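Local coordinates for ADP-dependent (S)-NAD(P)H-hydrate dehydratase (PDB 3BGK), which probably dehydrates the S form of hydrated NAD(P)H at the expense of ADP, repairing damaged nicotinamide cofactors as a homotetramer, at residues K43-P48 against F269-A274; A73-A78 against T99-H104; G87-A92 against P106-F111; V147-I152 against I175-Q180; G235-G240 against A275-S280. All coordinates share one frame; numbering follows the deposited sequence.

Contact 1. Residues K43-P48 against F269-A274; sequences KKIIKP and FEVAAA. With K (potassium ion), chain C.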
# COMPACT_ATOMS: atom_id res chain seq x y z
N LYS A 43 14.49 21.18 -20.80
CA LYS A 43 13.67 21.09 -22.00
C LYS A 43 14.47 20.63 -23.21
O LYS A 43 13.91 20.05 -24.14
CB LYS A 43 12.99 22.43 -22.33
CG LYS A 43 11.86 22.82 -21.40
CD LYS A 43 11.21 24.11 -21.87
CE LYS A 43 10.88 25.05 -20.71
NZ LYS A 43 9.87 24.50 -19.76
N LYS A 44 15.78 20.88 -23.21
CA LYS A 44 16.62 20.40 -24.31
C LYS A 44 16.84 18.89 -24.23
O LYS A 44 16.89 18.21 -25.26
CB LYS A 44 17.97 21.13 -24.34
CG LYS A 44 18.79 20.85 -25.60
CD LYS A 44 20.27 20.64 -25.28
CE LYS A 44 20.99 21.96 -25.05
NZ LYS A 44 22.42 21.74 -24.68
N ILE A 45 16.96 18.37 -23.01
CA ILE A 45 17.21 16.95 -22.78
C ILE A 45 15.94 16.10 -22.93
O ILE A 45 15.92 15.15 -23.71
CB ILE A 45 17.89 16.69 -21.41
CG1 ILE A 45 19.29 17.33 -21.37
CG2 ILE A 45 17.92 15.18 -21.05
CD1 ILE A 45 20.17 17.03 -22.58
N ILE A 46 14.90 16.46 -22.19
CA ILE A 46 13.63 15.73 -22.24
C ILE A 46 12.96 15.93 -23.61
O ILE A 46 12.17 16.86 -23.82
CB ILE A 46 12.68 16.08 -21.05
CG1 ILE A 46 13.43 15.88 -19.72
CG2 ILE A 46 11.42 15.22 -21.11
CD1 ILE A 46 12.64 16.22 -18.47
N LYS A 47 13.32 15.05 -24.55
CA LYS A 47 12.80 15.09 -25.91
C LYS A 47 11.55 14.23 -26.04
O LYS A 47 11.43 13.21 -25.37
CB LYS A 47 13.87 14.63 -26.90
CG LYS A 47 15.04 15.61 -27.06
CD LYS A 47 15.61 15.60 -28.48
CE LYS A 47 16.62 14.49 -28.69
NZ LYS A 47 16.93 14.30 -30.13
N PRO A 48 10.61 14.62 -26.93
CA PRO A 48 9.44 13.77 -27.14
C PRO A 48 9.90 12.40 -27.62
O PRO A 48 10.87 12.30 -28.38
CB PRO A 48 8.68 14.48 -28.26
CG PRO A 48 9.15 15.90 -28.21
CD PRO A 48 10.58 15.82 -27.78
N PHE A 269 26.78 14.61 -18.97
CA PHE A 269 26.79 15.69 -17.97
C PHE A 269 25.46 16.46 -17.96
O PHE A 269 24.93 16.76 -16.90
CB PHE A 269 27.95 16.66 -18.20
CG PHE A 269 27.87 17.91 -17.35
CD1 PHE A 269 28.45 17.95 -16.09
CD2 PHE A 269 27.20 19.04 -17.82
CE1 PHE A 269 28.37 19.10 -15.31
CE2 PHE A 269 27.11 20.19 -17.05
CZ PHE A 269 27.70 20.22 -15.79
N GLU A 270 24.95 16.78 -19.14
CA GLU A 270 23.73 17.57 -19.23
C GLU A 270 22.50 16.74 -18.84
O GLU A 270 21.55 17.26 -18.25
CB GLU A 270 23.57 18.18 -20.63
CG GLU A 270 24.72 19.12 -21.01
CD GLU A 270 24.40 19.98 -22.23
OE1 GLU A 270 23.77 19.47 -23.19
OE2 GLU A 270 24.79 21.17 -22.22
N VAL A 271 22.56 15.45 -19.17
CA VAL A 271 21.50 14.49 -18.83
C VAL A 271 21.35 14.35 -17.31
O VAL A 271 20.24 14.42 -16.78
CB VAL A 271 21.74 13.10 -19.49
CG1 VAL A 271 20.83 12.04 -18.89
CG2 VAL A 271 21.52 13.17 -20.99
N ALA A 272 22.47 14.16 -16.63
CA ALA A 272 22.48 14.09 -15.17
C ALA A 272 22.10 15.44 -14.56
O ALA A 272 21.38 15.50 -13.57
CB ALA A 272 23.84 13.63 -14.67
N ALA A 273 22.58 16.52 -15.18
CA ALA A 273 22.25 17.88 -14.73
C ALA A 273 20.75 18.13 -14.78
O ALA A 273 20.17 18.63 -13.82
CB ALA A 273 22.99 18.92 -15.56
N ALA A 274 20.13 17.77 -15.91
CA ALA A 274 18.67 17.87 -16.06
C ALA A 274 17.92 17.09 -14.96
O ALA A 274 17.02 17.64 -14.32
CB ALA A 274 18.25 17.41 -17.45
K K C . 11.69 19.24 -25.42
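Ile45, in the last turn of helix 39-45, packs against one side of helix 268-287 in this three-layer alpha/beta sandwich, a helix-on-helix contact between the N-terminal part of the chain and a late helix. Its branches divide the work. CG2 meets Val271 CG2 at 4.1 Å, CB sits 4.0 Å from Ala274 CB, and CD1 reaches Glu270 CB, while CG1 passes over the backbone oxygen of Glu270. That oxygen is already engaged by Ala274 N in the helix. On the solvent-exposed side, Lys44 NZ makes a salt bridge to Glu270 OE1 at 3.0 Å, arriving on the syn side and 23° out of the carboxylate plane. Lys44 starts with CG trans to N (chi1 -170°) and then bends twice, which swings the ammonium group across to the glutamate. Phe264 and Thr266 touch both Ile45 and Val271, and Phe260 of helix 249-263 lies against Val271 and Ala274. Just beyond Ile45 the helix ends, and Ile46 is the centre of an inverse gamma turn. On the side of this turn away from Glu270, a potassium ion is bound by Lys43 O at 2.7 Å and Ile46 O at 2.9 Å.

Contact 2. Residues A73-A78 against T99-H104; sequences AIIMAA and TALHSH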
# COMPACT_ATOMS: atom_id res chain seq x y z
N ALA A 73 15.14 3.22 1.34
CA ALA A 73 16.03 3.94 0.43
C ALA A 73 16.00 3.39 -0.99
O ALA A 73 15.95 4.16 -1.96
CB ALA A 73 17.46 3.93 0.98
N ILE A 74 16.04 2.07 -1.13
CA ILE A 74 16.03 1.45 -2.45
C ILE A 74 14.63 1.50 -3.06
O ILE A 74 14.49 1.54 -4.28
CB ILE A 74 16.61 0.01 -2.45
CG1 ILE A 74 17.24 -0.33 -3.81
CG2 ILE A 74 15.54 -1.02 -2.07
CD1 ILE A 74 18.46 0.50 -4.19
N ILE A 75 13.60 1.51 -2.21
CA ILE A 75 12.22 1.67 -2.64
C ILE A 75 12.00 3.07 -3.20
O ILE A 75 11.25 3.25 -4.16
CB ILE A 75 11.20 1.41 -1.49
CG1 ILE A 75 11.28 -0.05 -1.02
CG2 ILE A 75 9.78 1.74 -1.95
CD1 ILE A 75 10.47 -0.35 0.25
N MSE A 76 12.66 4.06 -2.61
CA MSE A 76 12.49 5.45 -3.04
C MSE A 76 13.28 5.77 -4.29
O MSE A 76 12.83 6.54 -5.14
CB MSE A 76 12.81 6.42 -1.91
CG MSE A 76 11.71 6.49 -0.88
SE MSE A 76 12.10 7.67 0.61
CE MSE A 76 13.65 6.76 1.40
N ALA A 77 14.45 5.16 -4.42
CA ALA A 77 15.22 5.25 -5.66
C ALA A 77 14.49 4.50 -6.78
O ALA A 77 14.39 5.00 -7.91
CB ALA A 77 16.62 4.72 -5.46
N ALA A 78 13.97 3.32 -6.48
CA ALA A 78 13.19 2.55 -7.45
C ALA A 78 11.99 3.33 -7.96
O ALA A 78 11.80 3.46 -9.17
CB ALA A 78 12.76 1.22 -6.86
N THR A 99 8.84 -7.45 -0.45
CA THR A 99 7.39 -7.29 -0.30
C THR A 99 6.99 -5.81 -0.23
O THR A 99 6.03 -5.38 -0.90
CB THR A 99 6.85 -8.02 0.96
OG1 THR A 99 7.16 -9.41 0.86
CG2 THR A 99 5.34 -7.87 1.08
N ALA A 100 7.72 -5.05 0.58
CA ALA A 100 7.48 -3.62 0.75
C ALA A 100 7.72 -2.86 -0.56
O ALA A 100 6.96 -1.97 -0.91
CB ALA A 100 8.34 -3.06 1.88
N LEU A 101 8.77 -3.24 -1.28
CA LEU A 101 9.05 -2.66 -2.59
C LEU A 101 7.88 -2.88 -3.53
O LEU A 101 7.43 -1.96 -4.21
CB LEU A 101 10.33 -3.22 -3.22
CG LEU A 101 10.62 -2.73 -4.64
CD1 LEU A 101 11.46 -1.47 -4.66
CD2 LEU A 101 11.26 -3.79 -5.48
N HIS A 102 7.39 -4.12 -3.57
CA HIS A 102 6.29 -4.45 -4.48
C HIS A 102 4.95 -3.87 -4.06
O HIS A 102 4.07 -3.68 -4.90
CB HIS A 102 6.19 -5.95 -4.72
CG HIS A 102 7.16 -6.43 -5.74
ND1 HIS A 102 7.74 -7.68 -5.68
CD2 HIS A 102 7.69 -5.83 -6.83
CE1 HIS A 102 8.57 -7.83 -6.69
NE2 HIS A 102 8.55 -6.72 -7.41
N SER A 103 4.81 -3.56 -2.77
CA SER A 103 3.62 -2.84 -2.31
C SER A 103 3.55 -1.49 -3.03
O SER A 103 2.47 -1.05 -3.40
CB SER A 103 3.62 -2.65 -0.79
OG SER A 103 4.60 -1.71 -0.38
N HIS A 104 4.71 -0.86 -3.24
CA HIS A 104 4.79 0.45 -3.89
C HIS A 104 4.87 0.34 -5.40
O HIS A 104 4.35 1.21 -6.12
CB HIS A 104 6.04 1.20 -3.42
CG HIS A 104 5.94 1.71 -2.02
ND1 HIS A 104 5.36 2.92 -1.71
CD2 HIS A 104 6.36 1.17 -0.85
CE1 HIS A 104 5.42 3.11 -0.40
NE2 HIS A 104 6.01 2.06 0.14
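Two helices of consecutive beta-alpha-beta units, 71-83 and 98-104, lie side by side here, their short segments running nearly parallel at 28° with axes 9.7 Å apart. Ile75 is the main link between them. Its CD1 lies over the backbone of the second helix, 3.7 Å from Leu101 N, and also meets Ala100 CB at 3.8 Å. The Ile75 and Leu101 side chains run antiparallel past one another, Ile75 CG1 lying near Leu101 CD1. The other branch, CG2, comes to 3.6 Å from His104 CD2, the two side chains crossing at about a right angle. With chi1 at -64°, CG1 stands beside the backbone N of Ile75 and CG2 beside its carbonyl carbon, which lets one residue serve both ends of the 99-104 segment. Leu101 answers from across: its CD1 sits 3.7 Å from Ala78 CB, while the same side chain also rests on Val91 and Ala110 of the sheet these helices cover.

No hydrogen bond joins the two segments, so apolar packing holds them together. The polar end of His104 is used between subunits: its NE2 is hydrogen-bonded to His102 O of the third subunit, whereas His102 O of this chain receives the matching bond from His104 NE2 of the second subunit. Ala73, at the start of the 73-78 segment, is predicted to bind (6S)-NADPHX, and Ile74 lies near Gly134 and Asp251 of the same predicted site. Parallel neighbouring helices packed on one face of the parallel part of a mixed sheet are typical of the three-layer alpha/beta sandwich.

Contact 3. Residues G87-A92 against P106-F111; sequences GLVTVA and PEAMAF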
# COMPACT_ATOMS: atom_id res chain seq x y z
N GLY A 87 13.00 2.09 -19.05
CA GLY A 87 12.27 1.04 -19.75
C GLY A 87 12.01 -0.15 -18.85
O GLY A 87 10.89 -0.65 -18.80
N LEU A 88 13.04 -0.58 -18.14
CA LEU A 88 12.94 -1.69 -17.20
C LEU A 88 13.78 -1.40 -15.97
O LEU A 88 14.92 -0.94 -16.07
CB LEU A 88 13.40 -3.00 -17.84
CG LEU A 88 13.06 -4.30 -17.11
CD1 LEU A 88 11.54 -4.57 -17.09
CD2 LEU A 88 13.82 -5.49 -17.72
N VAL A 89 13.20 -1.66 -14.80
CA VAL A 89 13.87 -1.41 -13.54
C VAL A 89 13.93 -2.71 -12.74
O VAL A 89 12.91 -3.36 -12.53
CB VAL A 89 13.15 -0.30 -12.73
CG1 VAL A 89 13.79 -0.10 -11.35
CG2 VAL A 89 13.16 1.00 -13.51
N THR A 90 15.13 -3.07 -12.30
CA THR A 90 15.36 -4.30 -11.54
C THR A 90 16.10 -3.93 -10.27
O THR A 90 17.02 -3.13 -10.29
CB THR A 90 16.17 -5.31 -12.36
OG1 THR A 90 15.57 -5.46 -13.66
CG2 THR A 90 16.22 -6.67 -11.68
N VAL A 91 15.68 -4.53 -9.15
CA VAL A 91 16.22 -4.20 -7.84
C VAL A 91 16.85 -5.42 -7.18
O VAL A 91 16.22 -6.47 -7.04
CB VAL A 91 15.12 -3.62 -6.91
CG1 VAL A 91 15.75 -3.04 -5.64
CG2 VAL A 91 14.29 -2.56 -7.62
N ALA A 92 18.12 -5.28 -6.79
CA ALA A 92 18.80 -6.26 -5.96
C ALA A 92 18.79 -5.74 -4.53
O ALA A 92 19.45 -4.75 -4.20
CB ALA A 92 20.23 -6.47 -6.45
N PRO A 106 5.01 -2.80 -8.20
CA PRO A 106 5.02 -4.11 -8.86
C PRO A 106 5.71 -4.07 -10.23
O PRO A 106 6.09 -5.12 -10.76
CB PRO A 106 3.54 -4.46 -9.00
CG PRO A 106 2.82 -3.18 -8.90
CD PRO A 106 3.64 -2.27 -8.06
N GLU A 107 5.87 -2.87 -10.78
CA GLU A 107 6.57 -2.64 -12.05
C GLU A 107 8.05 -3.05 -12.05
O GLU A 107 8.65 -3.20 -13.11
CB GLU A 107 6.47 -1.17 -12.45
CG GLU A 107 5.11 -0.73 -12.97
CD GLU A 107 4.16 -0.26 -11.87
OE1 GLU A 107 4.47 -0.43 -10.67
OE2 GLU A 107 3.10 0.30 -12.22
N ALA A 108 8.63 -3.22 -10.86
CA ALA A 108 10.06 -3.52 -10.74
C ALA A 108 10.30 -4.93 -10.22
O ALA A 108 9.79 -5.30 -9.16
CB ALA A 108 10.75 -2.51 -9.86
N MSE A 109 11.08 -5.71 -10.96
CA MSE A 109 11.48 -7.02 -10.47
C MSE A 109 12.45 -6.82 -9.31
O MSE A 109 13.25 -5.89 -9.31
CB MSE A 109 12.09 -7.87 -11.58
CG MSE A 109 12.34 -9.32 -11.20
SE MSE A 109 14.15 -9.61 -10.50
CE MSE A 109 14.97 -10.22 -12.16
N ALA A 110 12.36 -7.69 -8.31
CA ALA A 110 13.23 -7.62 -7.15
C ALA A 110 13.67 -9.00 -6.74
O ALA A 110 12.89 -9.95 -6.77
CB ALA A 110 12.52 -6.93 -6.00
N PHE A 111 14.94 -9.12 -6.34
CA PHE A 111 15.47 -10.39 -5.85
C PHE A 111 16.43 -10.17 -4.69
O PHE A 111 16.84 -9.05 -4.40
CB PHE A 111 16.14 -11.19 -6.99
CG PHE A 111 17.36 -10.54 -7.57
CD1 PHE A 111 18.63 -10.97 -7.21
CD2 PHE A 111 17.25 -9.48 -8.47
CE1 PHE A 111 19.76 -10.36 -7.74
CE2 PHE A 111 18.38 -8.87 -9.00
CZ PHE A 111 19.64 -9.31 -8.64
O HOH W 1 10.26 -1.90 -14.74
O HOH W 2 11.40 -5.81 -13.92
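Strands 88-93 and 109-112 pair in parallel, as the two strands of a beta-alpha-beta unit whose crossover is helix 98-104; the second is the outermost strand of the sheet within this chain. Backbone bonds set the register. Val91 N donates to Met109 O at 2.8 Å, and Phe111 N donates to Val91 O at 3.0 Å. The next bond, Met109 N to Val89 O, is weak at 3.4 Å, and a water bridges the same two atoms. A second water accepts from Val89 N and donates to Glu107 O, continuing the link where the strands diverge.

Apolar contacts lie on both faces. Val91 and Ala110 face helix 98-104 and its Leu101, Val91 CB lying 4.3 Å from Ala110 CB. On the other face Thr90 and Met109 run side by side, with Thr90 CG2 3.8 Å from the selenium of selenomethionine Met109. Gln122 of helix 116-125 touches Thr90, Met109 and Phe111. Here too, chi1 of 65° places CG of Phe111 between the backbone N and carbonyl carbon, turning the ring back over strand 88-93. Ala92 CA lies over one ring face, 4.3 Å from the centroid in a CH-pi contact, and Ala92 CB approaches Phe111 CZ at 3.6 Å.

Contact 4. Residues V147-I152 against I175-Q180; sequences VVWQAI and IWPTKQ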
# COMPACT_ATOMS: atom_id res chain seq x y z
N VAL A 147 31.34 -7.97 -6.27
CA VAL A 147 30.71 -8.72 -7.37
C VAL A 147 30.43 -7.76 -8.52
O VAL A 147 30.90 -7.97 -9.65
CB VAL A 147 29.40 -9.44 -6.93
CG1 VAL A 147 28.68 -10.05 -8.14
CG2 VAL A 147 29.69 -10.51 -5.90
N VAL A 148 29.69 -6.70 -8.21
CA VAL A 148 29.34 -5.64 -9.16
C VAL A 148 30.59 -5.09 -9.82
O VAL A 148 30.67 -5.05 -11.04
CB VAL A 148 28.55 -4.51 -8.46
CG1 VAL A 148 28.34 -3.32 -9.40
CG2 VAL A 148 27.23 -5.04 -7.95
N TRP A 149 31.57 -4.68 -9.01
CA TRP A 149 32.81 -4.09 -9.50
C TRP A 149 33.54 -4.96 -10.53
O TRP A 149 34.15 -4.44 -11.46
CB TRP A 149 33.74 -3.75 -8.33
CG TRP A 149 34.76 -2.72 -8.69
CD1 TRP A 149 36.09 -2.94 -8.98
CD2 TRP A 149 34.55 -1.31 -8.83
NE1 TRP A 149 36.70 -1.74 -9.28
CE2 TRP A 149 35.78 -0.73 -9.20
CE3 TRP A 149 33.43 -0.48 -8.68
CZ2 TRP A 149 35.94 0.64 -9.41
CZ3 TRP A 149 33.58 0.89 -8.89
CH2 TRP A 149 34.82 1.43 -9.26
N GLN A 150 33.48 -6.28 -10.36
CA GLN A 150 34.13 -7.21 -11.30
C GLN A 150 33.25 -7.57 -12.51
O GLN A 150 33.75 -8.05 -13.53
CB GLN A 150 34.60 -8.49 -10.58
CG GLN A 150 35.78 -8.27 -9.63
N ALA A 151 31.95 -7.33 -12.38
CA ALA A 151 30.99 -7.68 -13.43
C ALA A 151 30.61 -6.51 -14.35
O ALA A 151 30.00 -6.71 -15.41
CB ALA A 151 29.74 -8.31 -12.82
N ILE A 152 30.98 -5.29 -13.96
CA ILE A 152 30.69 -4.10 -14.77
C ILE A 152 31.45 -4.15 -16.09
O ILE A 152 32.60 -4.60 -16.16
CB ILE A 152 30.96 -2.76 -14.01
CG1 ILE A 152 29.98 -2.57 -12.84
CG2 ILE A 152 30.91 -1.55 -14.95
CD1 ILE A 152 28.49 -2.50 -13.23
N ILE A 175 42.14 0.08 -11.71
CA ILE A 175 41.44 0.17 -12.99
C ILE A 175 39.93 0.24 -12.77
O ILE A 175 39.35 -0.58 -12.04
CB ILE A 175 41.78 -1.01 -13.94
CG1 ILE A 175 43.29 -1.05 -14.22
CG2 ILE A 175 40.99 -0.91 -15.25
CD1 ILE A 175 43.74 -2.26 -15.04
N TRP A 176 39.31 1.23 -13.40
CA TRP A 176 37.87 1.41 -13.36
C TRP A 176 37.22 0.55 -14.44
O TRP A 176 37.69 0.55 -15.58
CB TRP A 176 37.53 2.89 -13.54
CG TRP A 176 38.05 3.75 -12.41
CD1 TRP A 176 39.35 4.15 -12.22
CD2 TRP A 176 37.30 4.30 -11.32
NE1 TRP A 176 39.44 4.92 -11.08
CE2 TRP A 176 38.20 5.02 -10.51
CE3 TRP A 176 35.95 4.25 -10.95
CZ2 TRP A 176 37.80 5.69 -9.35
CZ3 TRP A 176 35.55 4.92 -9.80
CH2 TRP A 176 36.47 5.63 -9.02
N PRO A 177 36.15 -0.19 -14.08
CA PRO A 177 35.50 -1.12 -15.01
C PRO A 177 34.70 -0.40 -16.10
O PRO A 177 34.33 -1.01 -17.10
CB PRO A 177 34.58 -1.93 -14.10
CG PRO A 177 34.25 -1.01 -12.99
CD PRO A 177 35.47 -0.16 -12.77
N THR A 178 34.42 0.88 -15.88
CA THR A 178 33.80 1.73 -16.89
C THR A 178 34.29 3.17 -16.73
O THR A 178 34.76 3.55 -15.66
CB THR A 178 32.25 1.67 -16.85
OG1 THR A 178 31.72 2.53 -17.87
CG2 THR A 178 31.71 2.11 -15.49
N LYS A 179 34.19 3.95 -17.80
CA LYS A 179 34.56 5.36 -17.79
C LYS A 179 33.33 6.22 -17.53
O LYS A 179 33.44 7.40 -17.19
CB LYS A 179 35.20 5.76 -19.12
CG LYS A 179 36.52 5.07 -19.44
CD LYS A 179 36.98 5.43 -20.84
CE LYS A 179 38.34 4.81 -21.16
NZ LYS A 179 38.96 5.45 -22.36
N GLN A 180 32.16 5.61 -17.71
CA GLN A 180 30.88 6.30 -17.54
C GLN A 180 30.41 6.19 -16.08
O GLN A 180 29.44 5.51 -15.77
CB GLN A 180 29.85 5.74 -18.53
CG GLN A 180 30.38 5.66 -19.97
CD GLN A 180 29.37 5.10 -20.98
OE1 GLN A 180 29.76 4.53 -22.00
NE2 GLN A 180 28.08 5.27 -20.70
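Trp149 is engaged in two different ways by consecutive residues of a loop: Pro177 lies over one face of its indole, and Trp176 meets its edge. The contact joins the C-terminal end of helix 139-151 to the loop that leads into strand 181-184, in the alpha/beta sandwich. Pro177 CD stands over the six-membered ring in a CH-pi contact, 3.8 Å from the centroid and 25° off the normal, and comes to 3.5 Å from Trp149 CZ2. The edge of Trp149 is directed at the face of Trp176 in an offset edge-to-face pair, with the six-membered rings 5.5 Å apart between centroids and their planes at 63°. The closest atoms of the two rings are Trp149 CH2 and Trp176 CE3, 3.5 Å apart. A chi1 of -159° carries the Trp149 indole beside its own carbonyl carbon, from where the six-membered ring extends to the loop.

Ile152 is the first residue to leave the helix, and its CB packs 3.7 Å from Pro177 CB. The proline ring therefore wedges between the indole and Ile152. Further partners fix Trp149 itself: Arg171 makes a cation-pi contact with it, the Phe145 ring meets it nearly parallel, and Leu158 and Ile160 of strand 157-161 lie against it.

The loop is braced by Thr178, whose OG1 accepts from Gln180 N in an ST turn, and its one hydroxyl proton is shared between, or given to one of, the backbone oxygens of Pro154 and Gln156. Its methyl group packs on the residue just after the helix, Thr178 CG2 lying 3.8 Å from Ile152 CG2.

Contact 5. Residues G235-G240 against A275-S280; sequences GHIQVG and AVFLHS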
# COMPACT_ATOMS: atom_id res chain seq x y z
N GLY A 235 27.96 22.96 -12.85
CA GLY A 235 26.58 23.37 -13.03
C GLY A 235 25.95 23.72 -11.70
O GLY A 235 26.10 22.99 -10.73
N HIS A 236 25.25 24.86 -11.65
CA HIS A 236 24.56 25.29 -10.44
C HIS A 236 23.05 25.27 -10.67
O HIS A 236 22.57 25.72 -11.71
CB HIS A 236 24.99 26.71 -10.02
CG HIS A 236 26.47 26.87 -9.81
ND1 HIS A 236 27.32 27.28 -10.81
CD2 HIS A 236 27.24 26.68 -8.72
CE1 HIS A 236 28.56 27.34 -10.34
NE2 HIS A 236 28.54 26.97 -9.07
N ILE A 237 22.29 24.75 -9.71
CA ILE A 237 20.83 24.88 -9.74
C ILE A 237 20.38 26.00 -8.81
O ILE A 237 20.86 26.09 -7.67
CB ILE A 237 20.10 23.56 -9.39
CG1 ILE A 237 20.62 22.98 -8.07
CG2 ILE A 237 20.25 22.56 -10.53
CD1 ILE A 237 19.59 22.19 -7.29
N GLN A 238 19.48 26.87 -9.28
CA GLN A 238 18.94 27.94 -8.43
C GLN A 238 17.67 27.49 -7.70
O GLN A 238 17.39 27.96 -6.59
CB GLN A 238 18.68 29.24 -9.21
CG GLN A 238 19.91 29.90 -9.88
CD GLN A 238 21.03 30.34 -8.91
OE1 GLN A 238 22.17 30.57 -9.33
NE2 GLN A 238 20.70 30.45 -7.62
N VAL A 239 16.92 26.58 -8.32
CA VAL A 239 15.74 25.94 -7.71
C VAL A 239 16.11 25.10 -6.48
O VAL A 239 17.27 24.70 -6.32
CB VAL A 239 14.96 25.05 -8.73
CG1 VAL A 239 14.31 25.89 -9.81
CG2 VAL A 239 15.86 24.00 -9.33
N GLY A 240 15.13 24.85 -5.63
CA GLY A 240 15.36 24.09 -4.40
C GLY A 240 15.08 24.91 -3.16
O GLY A 240 15.17 26.14 -3.19
N ALA A 275 18.32 15.84 -14.73
CA ALA A 275 17.74 15.04 -13.66
C ALA A 275 17.81 15.79 -12.33
O ALA A 275 16.81 15.89 -11.61
CB ALA A 275 18.45 13.70 -13.56
N VAL A 276 18.98 16.35 -12.02
CA VAL A 276 19.19 17.12 -10.80
C VAL A 276 18.30 18.36 -10.76
O VAL A 276 17.73 18.67 -9.70
CB VAL A 276 20.68 17.50 -10.61
CG1 VAL A 276 20.87 18.40 -9.38
CG2 VAL A 276 21.52 16.25 -10.48
N PHE A 277 18.16 19.05 -11.89
CA PHE A 277 17.30 20.24 -11.93
C PHE A 277 15.84 19.88 -11.65
O PHE A 277 15.18 20.53 -10.83
CB PHE A 277 17.40 21.00 -13.26
CG PHE A 277 16.34 22.07 -13.43
CD1 PHE A 277 16.51 23.33 -12.87
CD2 PHE A 277 15.16 21.81 -14.13
CE1 PHE A 277 15.53 24.32 -13.01
CE2 PHE A 277 14.18 22.79 -14.27
CZ PHE A 277 14.37 24.04 -13.71
N LEU A 278 15.34 18.87 -12.34
CA LEU A 278 13.93 18.51 -12.27
C LEU A 278 13.49 18.06 -10.87
O LEU A 278 12.41 18.42 -10.41
CB LEU A 278 13.58 17.45 -13.32
CG LEU A 278 12.10 17.37 -13.69
CD1 LEU A 278 11.61 18.68 -14.26
CD2 LEU A 278 11.90 16.25 -14.67
N HIS A 279 14.34 17.29 -10.23
CA HIS A 279 14.18 16.88 -8.84
C HIS A 279 13.80 18.08 -7.95
O HIS A 279 12.74 18.08 -7.32
CB HIS A 279 15.48 16.20 -8.40
CG HIS A 279 15.57 15.88 -6.94
ND1 HIS A 279 16.12 16.74 -6.02
CD2 HIS A 279 15.21 14.77 -6.25
CE1 HIS A 279 16.09 16.19 -4.82
NE2 HIS A 279 15.55 14.99 -4.93
N SER A 280 14.65 19.11 -7.94
CA SER A 280 14.40 20.33 -7.15
C SER A 280 13.28 21.21 -7.70
O SER A 280 12.54 21.85 -6.93
CB SER A 280 15.68 21.16 -6.99
OG SER A 280 16.50 20.62 -5.97
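Two torsions bring the groups of this contact together. Phe277 has CG trans to N (chi1 169°), which swings its ring out from helix 268-287 toward the 235-240 segment; Ile237, at 52°, holds CG1 between its N and carbonyl carbon, so that CD1 extends to Ser280. Val239 CG2 touches both Phe277 CD1 and Ser280 CB, each at 3.7 Å, while its CG1 lies 3.8 Å from Phe277 CE1. Ile237 CG2 sits near the ring plane at the edge of Phe277, 4.0 Å from Phe277 CA, and Ile237 CD1 reaches Ser280 OG at 3.7 Å. With no side chain at Gly240, its CA can pass 3.9 Å from Ser280 CB.

Strand 233-237 thus packs lengthwise on helix 268-287, the two segments almost parallel at 9°, with Ile37 of strand 36-37 touching both Ile237 and Phe277. Val276 also touches Thr226, a predicted AMP-binding residue. No hydrogen bond crosses between the segments. Ser280 OG is satisfied by Gln244 OE1 and Gly240 N by Asp284 OD1, which implies that apolar packing joins the end of the strand and the loop after it to the helix, while the nearby polar groups are met by residues outside the two segments.

In the fold
Contacts 2 and 3 are neighbours, centres 9 Å apart: helices 71-83 and 98-104 lie on strands 88-93 and 109-112, and His102 NE2 probably bonds to Ala108 O. Contacts 1 and 5 share helix 268-287, centres 12 Å apart, and touch. Contacts 3 and 5 reach the same sheet on opposite sides of the chain's centre, about 27 Å apart. Along the chain contacts 2, 3 and 4 fall between the segments of contact 1; the segments of contacts 1 and 5 alternate, as do those of contacts 2 and 3. Contacts 1, 2 and 3 touch the second subunit, and contact 2 the third, linking the fold to the tetramer; contacts 4 and 5 touch no other chain.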